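Local coordinates for protein CbbY (Rhodobacter sphaeroides, PDB 4UAS) that dephosphorylates xylulose-1,5-bisphosphate, a potent inhibitor of Rubisco, to xylulose 5-phosphate with the help of magnesium, at residues 16-19 against 20-23; 35-39 against 40-44; 6-9 against 10-14. One frame throughout, in Å; residues are numbered along the deposited sequence. Where two conformers were deposited one is given.

Interaction 1. Residues 16-19 against 20-23; sequences TEEL and HRRA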
ATOM      1  N   THR A  16      -3.269  -0.100   7.731  1.00  8.72           N
ATOM      2  CA  THR A  16      -4.605  -0.289   7.155  1.00  9.27           C
ATOM      3  C   THR A  16      -5.056  -1.711   7.137  1.00  9.30           C
ATOM      4  O   THR A  16      -6.240  -1.982   6.892  1.00  9.29           O
ATOM      5  CB  THR A  16      -4.607   0.168   5.676  1.00  9.65           C
ATOM      6  OG1 THR A  16      -3.594  -0.571   5.023  1.00 10.33           O
ATOM      7  CG2 THR A  16      -4.349   1.673   5.541  1.00 11.91           C
ATOM      8  N   GLU A  17      -4.156  -2.718   7.268  1.00  9.06           N
ATOM      9  CA  GLU A  17      -4.544  -4.089   6.932  1.00  9.53           C
ATOM     10  C   GLU A  17      -5.533  -4.660   7.872  1.00  8.95           C
ATOM     11  O   GLU A  17      -6.376  -5.479   7.409  1.00  9.57           O
ATOM     12  CB  GLU A  17      -3.383  -5.012   6.744  1.00 11.88           C
ATOM     13  CG  GLU A  17      -2.654  -4.723   5.421  1.00 13.52           C
ATOM     14  CD  GLU A  17      -3.396  -5.023   4.142  1.00 12.33           C
ATOM     15  OE1 GLU A  17      -4.564  -5.486   4.095  1.00 11.13           O
ATOM     16  OE2 GLU A  17      -2.820  -4.736   3.067  1.00 15.41           O
ATOM     17  N   GLU A  18      -5.575  -4.321   9.169  1.00  9.23           N
ATOM     18  CA  GLU A  18      -6.637  -4.853   9.996  1.00 10.48           C
ATOM     19  C   GLU A  18      -7.960  -4.286   9.561  1.00  9.48           C
ATOM     20  O   GLU A  18      -8.989  -4.957   9.682  1.00 11.01           O
ATOM     21  CB  GLU A  18      -6.353  -4.580  11.462  1.00 12.01           C
ATOM     22  CG  GLU A  18      -5.509  -5.574  12.142  1.00 14.92           C
ATOM     23  CD  GLU A  18      -6.182  -6.947  12.199  1.00 14.22           C
ATOM     24  OE1 GLU A  18      -6.116  -7.611  11.213  1.00 11.88           O
ATOM     25  OE2 GLU A  18      -6.683  -7.399  13.309  1.00 14.84           O
ATOM     26  N   LEU A  19      -8.012  -3.034   9.091  1.00  9.51           N
ATOM     27  CA  LEU A  19      -9.239  -2.492   8.579  1.00 10.17           C
ATOM     28  C   LEU A  19      -9.658  -3.188   7.286  1.00  8.14           C
ATOM     29  O   LEU A  19     -10.863  -3.419   7.068  1.00  9.44           O
ATOM     30  CB  LEU A  19      -9.125  -0.953   8.407  1.00 10.48           C
ATOM     31  CG  LEU A  19     -10.485  -0.221   8.337  1.00 12.23           C
ATOM     32  CD1 LEU A  19     -11.136  -0.214   9.723  1.00 15.31           C
ATOM     33  CD2 LEU A  19     -10.259   1.218   7.894  1.00 13.99           C
ATOM     34  N   HIS A  20      -8.725  -3.458   6.387  1.00  7.69           N
ATOM     35  CA  HIS A  20      -9.033  -4.267   5.235  1.00  7.99           C
ATOM     36  C   HIS A  20      -9.602  -5.608   5.639  1.00  8.04           C
ATOM     37  O   HIS A  20     -10.584  -6.065   5.056  1.00  8.34           O
ATOM     38  CB  HIS A  20      -7.786  -4.498   4.365  1.00  7.74           C
ATOM     39  CG  HIS A  20      -7.387  -3.326   3.527  1.00  8.29           C
ATOM     40  ND1 HIS A  20      -8.142  -2.893   2.478  1.00  9.16           N
ATOM     41  CD2 HIS A  20      -6.292  -2.521   3.605  1.00  8.82           C
ATOM     42  CE1 HIS A  20      -7.529  -1.842   1.949  1.00  9.08           C
ATOM     43  NE2 HIS A  20      -6.414  -1.603   2.596  1.00  9.84           N
ATOM     44  N   ARG A  21      -8.996  -6.299   6.611  1.00  7.78           N
ATOM     45  CA  ARG A  21      -9.479  -7.604   7.062  1.00  7.76           C
ATOM     46  C   ARG A  21     -10.893  -7.518   7.566  1.00  7.63           C
ATOM     47  O   ARG A  21     -11.756  -8.352   7.203  1.00  9.10           O
ATOM     48  CB  ARG A  21      -8.538  -8.198   8.096  1.00  7.86           C
ATOM     49  CG  ARG A  21      -8.890  -9.659   8.462  1.00  8.93           C
ATOM     50  CD  ARG A  21      -7.892 -10.261   9.448  1.00  8.68           C
ATOM     51  NE  ARG A  21      -7.951  -9.712  10.784  1.00  7.98           N
ATOM     52  CZ  ARG A  21      -8.673 -10.201  11.789  1.00  8.39           C
ATOM     53  NH1 ARG A  21      -9.443 -11.250  11.633  1.00  9.15           N
ATOM     54  NH2 ARG A  21      -8.599  -9.621  12.972  1.00 10.62           N
ATOM     55  N   ARG A  22     -11.211  -6.488   8.336  1.00  8.25           N
ATOM     56  CA  ARG A  22     -12.561  -6.252   8.817  1.00  8.74           C
ATOM     57  C   ARG A  22     -13.491  -6.067   7.622  1.00  8.88           C
ATOM     58  O   ARG A  22     -14.602  -6.606   7.601  1.00  9.37           O
ATOM     59  CB  ARG A  22     -12.604  -5.041   9.755  1.00  9.73           C
ATOM     60  CG  ARG A  22     -13.996  -4.626  10.216  1.00 10.82           C
ATOM     61  CD  ARG A  22     -13.958  -3.472  11.221  1.00 12.96           C
ATOM     62  NE  ARG A  22     -15.341  -3.110  11.523  1.00 15.82           N
ATOM     63  CZ  ARG A  22     -15.661  -1.990  12.182  1.00 17.84           C
ATOM     64  NH1 ARG A  22     -14.739  -1.194  12.586  1.00 21.38           N
ATOM     65  NH2 ARG A  22     -16.912  -1.676  12.358  1.00 23.33           N
ATOM     66  N   ALA A  23     -13.119  -5.227   6.655  1.00  8.85           N
ATOM     67  CA  ALA A  23     -13.972  -4.982   5.508  1.00  9.05           C
ATOM     68  C   ALA A  23     -14.235  -6.288   4.750  1.00  8.13           C
ATOM     69  O   ALA A  23     -15.350  -6.541   4.282  1.00  9.58           O
ATOM     70  CB  ALA A  23     -13.359  -3.960   4.594  1.00  9.38           C
TER

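Interaction 2. Residues 35-39 against 40-44; sequences WFWDR and EEYRE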
ATOM      1  N   TRP A  35     -17.315 -17.715   4.849  1.00 10.99           N
ATOM      2  CA  TRP A  35     -15.887 -17.388   4.838  1.00 10.66           C
ATOM      3  C   TRP A  35     -15.563 -16.403   5.945  1.00  9.40           C
ATOM      4  O   TRP A  35     -16.306 -15.467   6.225  1.00 11.25           O
ATOM      5  CB  TRP A  35     -15.479 -16.734   3.490  1.00 10.69           C
ATOM      6  CG  TRP A  35     -15.990 -17.405   2.274  1.00  9.80           C
ATOM      7  CD1 TRP A  35     -16.336 -18.721   2.092  1.00  9.79           C
ATOM      8  CD2 TRP A  35     -16.123 -16.788   1.015  1.00 10.58           C
ATOM      9  NE1 TRP A  35     -16.758 -18.914   0.809  1.00 11.25           N
ATOM     10  CE2 TRP A  35     -16.617 -17.741   0.116  1.00 10.55           C
ATOM     11  CE3 TRP A  35     -15.883 -15.477   0.559  1.00 12.59           C
ATOM     12  CZ2 TRP A  35     -16.875 -17.440  -1.223  1.00 12.01           C
ATOM     13  CZ3 TRP A  35     -16.187 -15.157  -0.783  1.00 12.99           C
ATOM     14  CH2 TRP A  35     -16.638 -16.145  -1.670  1.00 13.52           C
ATOM     15  N   PHE A  36     -14.391 -16.606   6.578  1.00  9.38           N
ATOM     16  CA  PHE A  36     -13.953 -15.705   7.641  1.00  9.73           C
ATOM     17  C   PHE A  36     -12.427 -15.828   7.719  1.00 10.06           C
ATOM     18  O   PHE A  36     -11.909 -16.942   7.821  1.00 11.05           O
ATOM     19  CB  PHE A  36     -14.588 -16.076   9.001  1.00 10.45           C
ATOM     20  CG  PHE A  36     -14.135 -15.190  10.070  1.00 13.64           C
ATOM     21  CD1 PHE A  36     -14.751 -13.904  10.224  1.00  9.77           C
ATOM     22  CD2 PHE A  36     -13.105 -15.460  10.862  1.00 14.28           C
ATOM     23  CE1 PHE A  36     -14.359 -13.009  11.188  1.00 12.27           C
ATOM     24  CE2 PHE A  36     -12.670 -14.577  11.815  1.00 18.78           C
ATOM     25  CZ  PHE A  36     -13.277 -13.337  12.005  1.00 15.74           C
ATOM     26  N   TRP A  37     -11.749 -14.702   7.601  1.00  8.88           N
ATOM     27  CA  TRP A  37     -10.313 -14.655   7.648  1.00  8.35           C
ATOM     28  C   TRP A  37      -9.785 -14.139   8.989  1.00  8.41           C
ATOM     29  O   TRP A  37      -9.943 -12.973   9.336  1.00  9.58           O
ATOM     30  CB  TRP A  37      -9.792 -13.741   6.529  1.00  9.79           C
ATOM     31  CG  TRP A  37     -10.085 -14.246   5.136  1.00  8.39           C
ATOM     32  CD1 TRP A  37     -10.504 -15.434   4.774  1.00 10.47           C
ATOM     33  CD2 TRP A  37      -9.895 -13.480   3.921  1.00  8.32           C
ATOM     34  NE1 TRP A  37     -10.654 -15.527   3.412  1.00 10.58           N
ATOM     35  CE2 TRP A  37     -10.262 -14.333   2.859  1.00  8.94           C
ATOM     36  CE3 TRP A  37      -9.458 -12.187   3.613  1.00  9.14           C
ATOM     37  CZ2 TRP A  37     -10.181 -13.928   1.527  1.00  9.87           C
ATOM     38  CZ3 TRP A  37      -9.409 -11.812   2.293  1.00  9.58           C
ATOM     39  CH2 TRP A  37      -9.753 -12.656   1.260  1.00  9.31           C
ATOM     40  N   ASP A  38      -9.237 -15.070   9.776  1.00  8.45           N
ATOM     41  CA  ASP A  38      -8.578 -14.709  11.016  1.00  8.82           C
ATOM     42  C   ASP A  38      -7.195 -14.136  10.726  1.00  9.07           C
ATOM     43  O   ASP A  38      -6.721 -14.174   9.592  1.00  9.66           O
ATOM     44  CB  ASP A  38      -8.608 -15.820  12.077  1.00  9.49           C
ATOM     45  CG  ASP A  38      -7.924 -17.074  11.700  1.00 11.11           C
ATOM     46  OD1 ASP A  38      -6.926 -17.078  10.929  1.00 11.55           O
ATOM     47  OD2 ASP A  38      -8.368 -18.173  12.268  1.00 12.48           O
ATOM     48  N   ARG A  39      -6.532 -13.598  11.737  1.00  9.06           N
ATOM     49  CA  ARG A  39      -5.214 -13.019  11.519  1.00  9.15           C
ATOM     50  C   ARG A  39      -4.172 -13.973  10.975  1.00  9.30           C
ATOM     51  O   ARG A  39      -3.347 -13.626  10.149  1.00 10.12           O
ATOM     52  CB  ARG A  39      -4.652 -12.385  12.784  1.00  9.96           C
ATOM     53  CG  ARG A  39      -5.257 -11.108  13.160  1.00 10.42           C
ATOM     54  CD  ARG A  39      -4.637 -10.570  14.414  1.00 13.24           C
ATOM     55  NE  ARG A  39      -5.012  -9.225  14.709  1.00 14.46           N
ATOM     56  CZ  ARG A  39      -4.540  -8.543  15.738  1.00 11.80           C
ATOM     57  NH1 ARG A  39      -3.685  -9.058  16.606  1.00 15.31           N
ATOM     58  NH2 ARG A  39      -4.928  -7.315  15.949  1.00 13.94           N
ATOM     59  N   GLU A  40      -4.217 -15.220  11.470  1.00 10.67           N
ATOM     60  CA  GLU A  40      -3.259 -16.203  11.012  1.00 12.47           C
ATOM     61  C   GLU A  40      -3.418 -16.435   9.501  1.00 11.31           C
ATOM     62  O   GLU A  40      -2.430 -16.460   8.742  1.00 12.98           O
ATOM     63  CB  GLU A  40      -3.453 -17.516  11.801  1.00 13.96           C
ATOM     64  CG  GLU A  40      -2.579 -18.638  11.320  1.00 17.38           C
ATOM     65  CD  GLU A  40      -2.610 -19.887  12.203  1.00 26.78           C
ATOM     66  OE1 GLU A  40      -3.081 -19.875  13.314  1.00 34.04           O
ATOM     67  OE2 GLU A  40      -1.967 -20.864  11.843  1.00 35.41           O
ATOM     68  N   GLU A  41      -4.665 -16.630   9.057  0.50 10.82           N
ATOM     69  CA  GLU A  41      -4.872 -16.870   7.625  0.50  9.10           C
ATOM     70  C   GLU A  41      -4.594 -15.573   6.835  0.50  8.92           C
ATOM     71  O   GLU A  41      -4.033 -15.622   5.734  0.50 10.00           O
ATOM     72  CB  GLU A  41      -6.251 -17.410   7.369  0.50  8.54           C
ATOM     73  CG  GLU A  41      -6.575 -17.586   5.907  0.50  9.85           C
ATOM     74  CD  GLU A  41      -7.714 -18.500   5.631  0.50 15.33           C
ATOM     75  OE1 GLU A  41      -8.549 -18.676   6.502  0.50 19.53           O
ATOM     76  OE2 GLU A  41      -7.773 -19.068   4.559  0.50 17.30           O
ATOM     77  N   TYR A  42      -4.989 -14.425   7.356  1.00  9.02           N
ATOM     78  CA  TYR A  42      -4.771 -13.196   6.613  1.00  9.00           C
ATOM     79  C   TYR A  42      -3.302 -12.905   6.426  1.00  9.09           C
ATOM     80  O   TYR A  42      -2.867 -12.421   5.341  1.00  9.30           O
ATOM     81  CB  TYR A  42      -5.529 -12.031   7.321  1.00  9.82           C
ATOM     82  CG  TYR A  42      -5.713 -10.843   6.405  1.00  8.31           C
ATOM     83  CD1 TYR A  42      -6.473 -10.960   5.231  1.00  9.12           C
ATOM     84  CD2 TYR A  42      -5.133  -9.607   6.662  1.00  9.67           C
ATOM     85  CE1 TYR A  42      -6.711  -9.886   4.382  1.00 10.00           C
ATOM     86  CE2 TYR A  42      -5.342  -8.533   5.842  1.00  9.64           C
ATOM     87  CZ  TYR A  42      -6.119  -8.644   4.715  1.00  9.16           C
ATOM     88  OH  TYR A  42      -6.288  -7.606   3.832  1.00  9.64           O
ATOM     89  N   ARG A  43      -2.461 -13.194   7.392  1.00  9.55           N
ATOM     90  CA  ARG A  43      -1.001 -12.996   7.225  1.00  9.69           C
ATOM     91  C   ARG A  43      -0.452 -13.759   6.059  1.00 10.87           C
ATOM     92  O   ARG A  43       0.390 -13.247   5.343  1.00 12.23           O
ATOM     93  CB  ARG A  43      -0.305 -13.388   8.524  1.00 10.76           C
ATOM     94  CG  ARG A  43       1.215 -13.095   8.499  1.00 12.57           C
ATOM     95  CD  ARG A  43       1.901 -13.510   9.788  1.00 15.82           C
ATOM     96  NE  ARG A  43       1.430 -12.673  10.886  1.00 19.85           N
ATOM     97  CZ  ARG A  43       1.916 -11.530  11.310  1.00 17.51           C
ATOM     98  NH1 ARG A  43       3.055 -10.991  10.784  1.00 21.87           N
ATOM     99  NH2 ARG A  43       1.246 -10.845  12.170  1.00 19.02           N
ATOM    100  N   GLU A  44      -0.992 -14.973   5.805  1.00 10.13           N
ATOM    101  CA  GLU A  44      -0.586 -15.761   4.614  1.00 11.03           C
ATOM    102  C   GLU A  44      -1.146 -15.167   3.336  1.00  9.93           C
ATOM    103  O   GLU A  44      -0.412 -14.972   2.348  1.00 10.87           O
ATOM    104  CB  GLU A  44      -1.017 -17.196   4.786  1.00 13.87           C
ATOM    105  CG  GLU A  44      -0.409 -17.929   5.987  1.00 19.23           C
ATOM    106  CD  GLU A  44       1.111 -17.855   6.013  1.00 33.22           C
ATOM    107  OE1 GLU A  44       1.752 -18.185   4.952  1.00 45.47           O
ATOM    108  OE2 GLU A  44       1.676 -17.433   7.105  1.00 37.79           O
TER
HETATM  109  O   HOH W   1      -9.500 -17.831   8.790  1.00 14.41           O
HETATM  110  O   HOH W   2      -1.097 -12.972  11.986  1.00 22.19           O

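Interaction 3. Residues 6-9 against 10-14; sequences LFDV and DGTLA. With MG (magnesium ion), chain D; PO4 (phosphate ion), chain C.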
ATOM      1  N   LEU A   6       8.581   8.032  -3.668  1.00  7.72           N
ATOM      2  CA  LEU A   6       7.477   7.135  -4.052  1.00  8.30           C
ATOM      3  C   LEU A   6       7.047   6.356  -2.807  1.00  8.31           C
ATOM      4  O   LEU A   6       7.866   5.672  -2.194  1.00  9.83           O
ATOM      5  CB  LEU A   6       7.886   6.222  -5.185  1.00  8.51           C
ATOM      6  CG  LEU A   6       8.212   6.939  -6.474  1.00  9.62           C
ATOM      7  CD1 LEU A   6       9.635   7.393  -6.547  1.00 11.16           C
ATOM      8  CD2 LEU A   6       7.933   6.040  -7.683  1.00 13.32           C
ATOM      9  N   PHE A   7       5.805   6.485  -2.432  1.00  8.19           N
ATOM     10  CA  PHE A   7       5.234   5.853  -1.253  1.00  7.39           C
ATOM     11  C   PHE A   7       4.334   4.689  -1.571  1.00  7.34           C
ATOM     12  O   PHE A   7       3.383   4.800  -2.310  1.00  8.34           O
ATOM     13  CB  PHE A   7       4.369   6.835  -0.471  1.00  8.24           C
ATOM     14  CG  PHE A   7       5.128   8.006   0.114  1.00  9.09           C
ATOM     15  CD1 PHE A   7       5.553   7.988   1.440  1.00  9.69           C
ATOM     16  CD2 PHE A   7       5.374   9.141  -0.635  1.00 10.77           C
ATOM     17  CE1 PHE A   7       6.195   9.113   1.992  1.00 11.21           C
ATOM     18  CE2 PHE A   7       6.063  10.203  -0.091  1.00 12.79           C
ATOM     19  CZ  PHE A   7       6.439  10.197   1.209  1.00 12.16           C
ATOM     20  N   ASP A   8       4.626   3.534  -0.936  1.00  7.28           N
ATOM     21  CA  ASP A   8       3.664   2.514  -0.737  1.00  7.37           C
ATOM     22  C   ASP A   8       2.502   3.075   0.105  1.00  7.23           C
ATOM     23  O   ASP A   8       2.677   4.052   0.811  1.00  8.06           O
ATOM     24  CB  ASP A   8       4.347   1.369  -0.013  1.00  8.53           C
ATOM     25  CG  ASP A   8       3.499   0.186   0.239  1.00  8.94           C
ATOM     26  OD1 ASP A   8       2.844  -0.277  -0.734  1.00 11.22           O
ATOM     27  OD2 ASP A   8       3.318  -0.237   1.399  1.00  9.80           O
ATOM     28  N   VAL A   9       1.357   2.407   0.071  1.00  7.03           N
ATOM     29  CA  VAL A   9       0.214   2.819   0.870  1.00  7.19           C
ATOM     30  C   VAL A   9      -0.007   1.947   2.109  1.00  7.42           C
ATOM     31  O   VAL A   9       0.224   2.367   3.235  1.00  8.06           O
ATOM     32  CB  VAL A   9      -1.090   2.971   0.016  1.00  8.02           C
ATOM     33  CG1 VAL A   9      -2.291   3.279   0.888  1.00  9.29           C
ATOM     34  CG2 VAL A   9      -0.888   4.033  -1.032  1.00  9.11           C
ATOM     35  N   ASP A  10      -0.440   0.714   1.890  1.00  7.24           N
ATOM     36  CA  ASP A  10      -0.823  -0.160   3.002  1.00  7.37           C
ATOM     37  C   ASP A  10       0.385  -0.564   3.828  1.00  7.58           C
ATOM     38  O   ASP A  10       1.288  -1.220   3.353  1.00  8.49           O
ATOM     39  CB  ASP A  10      -1.547  -1.399   2.492  1.00  8.43           C
ATOM     40  CG  ASP A  10      -2.841  -1.086   1.796  1.00  9.89           C
ATOM     41  OD1 ASP A  10      -3.660  -0.345   2.378  1.00 10.14           O
ATOM     42  OD2 ASP A  10      -3.000  -1.555   0.629  1.00 12.50           O
ATOM     43  N   GLY A  11       0.333  -0.197   5.116  1.00  7.55           N
ATOM     44  CA  GLY A  11       1.417  -0.480   6.025  1.00  7.88           C
ATOM     45  C   GLY A  11       2.539   0.520   5.978  1.00  7.06           C
ATOM     46  O   GLY A  11       3.442   0.403   6.796  1.00  8.48           O
ATOM     47  N   THR A  12       2.484   1.509   5.094  1.00  7.41           N
ATOM     48  CA  THR A  12       3.517   2.518   4.903  1.00  7.59           C
ATOM     49  C   THR A  12       2.972   3.879   5.290  1.00  7.24           C
ATOM     50  O   THR A  12       3.471   4.513   6.259  1.00  8.39           O
ATOM     51  CB  THR A  12       4.151   2.416   3.517  1.00  8.00           C
ATOM     52  OG1 THR A  12       4.810   1.192   3.351  1.00  8.63           O
ATOM     53  CG2 THR A  12       5.123   3.531   3.267  1.00  8.86           C
ATOM     54  N   LEU A  13       2.021   4.389   4.530  1.00  7.31           N
ATOM     55  CA  LEU A  13       1.383   5.628   4.946  1.00  7.59           C
ATOM     56  C   LEU A  13       0.638   5.453   6.272  1.00  7.82           C
ATOM     57  O   LEU A  13       0.586   6.384   7.059  1.00  8.96           O
ATOM     58  CB  LEU A  13       0.399   6.162   3.883  1.00  7.70           C
ATOM     59  CG  LEU A  13       1.036   6.601   2.557  1.00  7.79           C
ATOM     60  CD1 LEU A  13      -0.037   7.016   1.582  1.00  9.18           C
ATOM     61  CD2 LEU A  13       2.049   7.683   2.711  1.00  9.27           C
ATOM     62  N   ALA A  14      -0.025   4.309   6.475  1.00  8.12           N
ATOM     63  CA  ALA A  14      -0.889   4.047   7.590  1.00  8.58           C
ATOM     64  C   ALA A  14      -0.966   2.562   7.771  1.00  8.95           C
ATOM     65  O   ALA A  14      -0.842   1.820   6.812  1.00  8.53           O
ATOM     66  CB  ALA A  14      -2.252   4.672   7.401  1.00  9.67           C
TER
HETATM   67 MG    MG D 302       2.545  -2.152   1.839  1.00  8.91          MG
HETATM   68  P   PO4 C 301       0.245  -1.683  -0.923  1.00 11.51           P
HETATM   69  O1  PO4 C 301       0.903  -2.086  -2.305  1.00 11.78           O
HETATM   70  O2  PO4 C 301      -1.097  -2.515  -0.793  1.00 16.35           O
HETATM   71  O3  PO4 C 301      -0.143  -0.224  -0.751  1.00  9.94           O
HETATM   72  O4  PO4 C 301       1.134  -2.151   0.280  1.00 10.75           O
HETATM   73  O   HOH W   3       2.069  -3.933   2.602  1.00 15.17           O
HETATM   74  O   HOH W   4       3.997  -3.084   0.448  1.00  8.75           O

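Interaction 1. Residues 16-19 against 20-23
Glu18 and Arg21 form a side-on salt bridge on one turn of helix. Arg21 NE lies 2.8 Å from Glu18 OE1, and Arg21 NH2 lies 3.0 Å from Glu18 OE2. Each nitrogen takes one oxygen, and both bonds are almost straight. The carboxylate and guanidinium planes are 14° apart. Glu18 lies at the edge of the guanidinium, near its plane, and both carboxylate oxygens are met on their syn sides. The bends that bring the groups together are at chi2 of Glu18 (-64°) and at chi3 of Arg21 (70°). Glu18 has further partners, Tyr198 at OE1 and Arg39 at OE2, so the carboxylate is shared between several groups.

The backbone bonds run four residues apart. They join His20 N to Thr16 O, Arg21 N to Glu17 O, Arg22 N to Glu18 O and Ala23 N to Leu19 O. This is the first part of helix 17-31. It follows the loop after strand 4-7, which ends at the metal site of the HAD fold. Thr16 comes just before the helix, and its carbonyl accepts the first of these bonds.

Packing on the other flank is centred on His20. Its ring lies beside Thr16, with His20 CD2 3.6 Å from Thr16 OG1, and the two side chains point the same way. Thr16 OG1 and His20 NE2 both bond to Asp10 OD1, so the two residues hold one oxygen of that active-site carboxylate. The substrate-binding Glu17 comes at the ring obliquely. Glu17 OE1 is 3.4 Å from His20 CB. The same OE1 is hydrogen-bonded to Tyr42 OH, while His20 ND1 bonds to Lys78, another substrate-binding residue, and the His20 ring stacks with Phe82.

Interaction 2. Residues 35-39 against 40-44
Phe36, Asp38 and, in one of its two conformers, Glu41 share water 1. The water donates to Phe36 O at 2.7 Å and accepts from Asp38 N at 2.9 Å. In that conformer it also donates to Glu41 OE1, and so links the loop to the end of an extended glutamate from the first turn of helix 39-45. Asp38 is the N-cap of this helix. Its OD1 accepts from Glu41 N at 3.0 Å, nearly in line with the carboxylate C-O bond. The CG of Asp38 sits between the backbone N and the carbonyl carbon (chi1 62°), which turns the carboxylate toward the helix start. Tyr42 N bonds to Asp38 O at 2.8 Å, and Arg43 N bonds to Arg39 O.

Trp37 and Tyr42 meet rim to rim, with planes at 29° and neither ring over the other. The closest atoms are Trp37 CE3 and Tyr42 CD1, 3.6 Å apart. The loop 35-38 leads from helix 17-31 into helix 39-45. Both rings pack between Phe24 of helix 17-31 and helix 51-61, where Trp37 meets Phe58 edge-to-face. The Asp38 carboxylate satisfies an amide of the first turn, and its negative charge probably interacts favourably with the helix dipole.

Interaction 3. Residues 6-9 against 10-14
The Phe7 ring is met obliquely by Leu13. Leu13 CD2 lies 3.7 Å from Phe7 CD1, and the two side chains cross at about a right angle. Leu13 CD1 packs more loosely on Val9 CG2. Around this pair lie Leu100 and Ile101, which touch Phe7, and Ile97, which touches Leu13; all three belong to helix 97-107.

The Asp8 carboxylate reaches the magnesium and phosphate. Its CG is anti to the backbone N (chi1 -178°), which sends the group that way. Asp8 OD2 binds magnesium at 2.1 Å. The same OD2 accepts from Thr12 OG1 at 2.8 Å on its anti lone pair, so the threonine helps to fix the carboxylate. The carbonyl O of Asp10 is a second magnesium ligand, at 2.2 Å. Phosphate O4, waters 3 and 4 and Asp176 complete the six. Lys151 forms a salt bridge with Asp8 OD1.

The backbone holds the phosphate as well. Asp10 N gives a straight bond to phosphate O3 at 2.8 Å, and Val9 N gives a more bent one. Asp10 OD2 is 2.6 Å from phosphate O2, while its OD1 is held by Thr16 and His20. Val9 O takes two donors, Thr12 N, which sits above the carbonyl plane, and Leu13 N, so the loop folds back on itself. At the phi of Gly11 (83°) a side chain would press on the preceding carbonyl oxygen, which suits glycine.

Asp8, Asp10 and Thr12 match the DxDx(T/V) motif of HAD phosphatases, at the end of strand 4-7. Asp8 is the inferred nucleophile, and Asp10 the inferred proton donor.

Along the chain the order is interaction 3, interaction 1, interaction 2. Interaction 3 lies at the end of strand 4-7 in the parallel sheet. Interaction 1 begins helix 17-31, which follows in the chain, with its centre about 14 Å from that of interaction 3. Interaction 2 lies at the start of helix 39-45, with its centre about 11 Å from that of interaction 1. Interaction 1 touches both others. Interactions 2 and 3 do not touch; their nearest atoms are about 8 Å apart. Helix 17-31 therefore bridges the metal site and helix 39-45, and places the substrate-binding Glu17 between them.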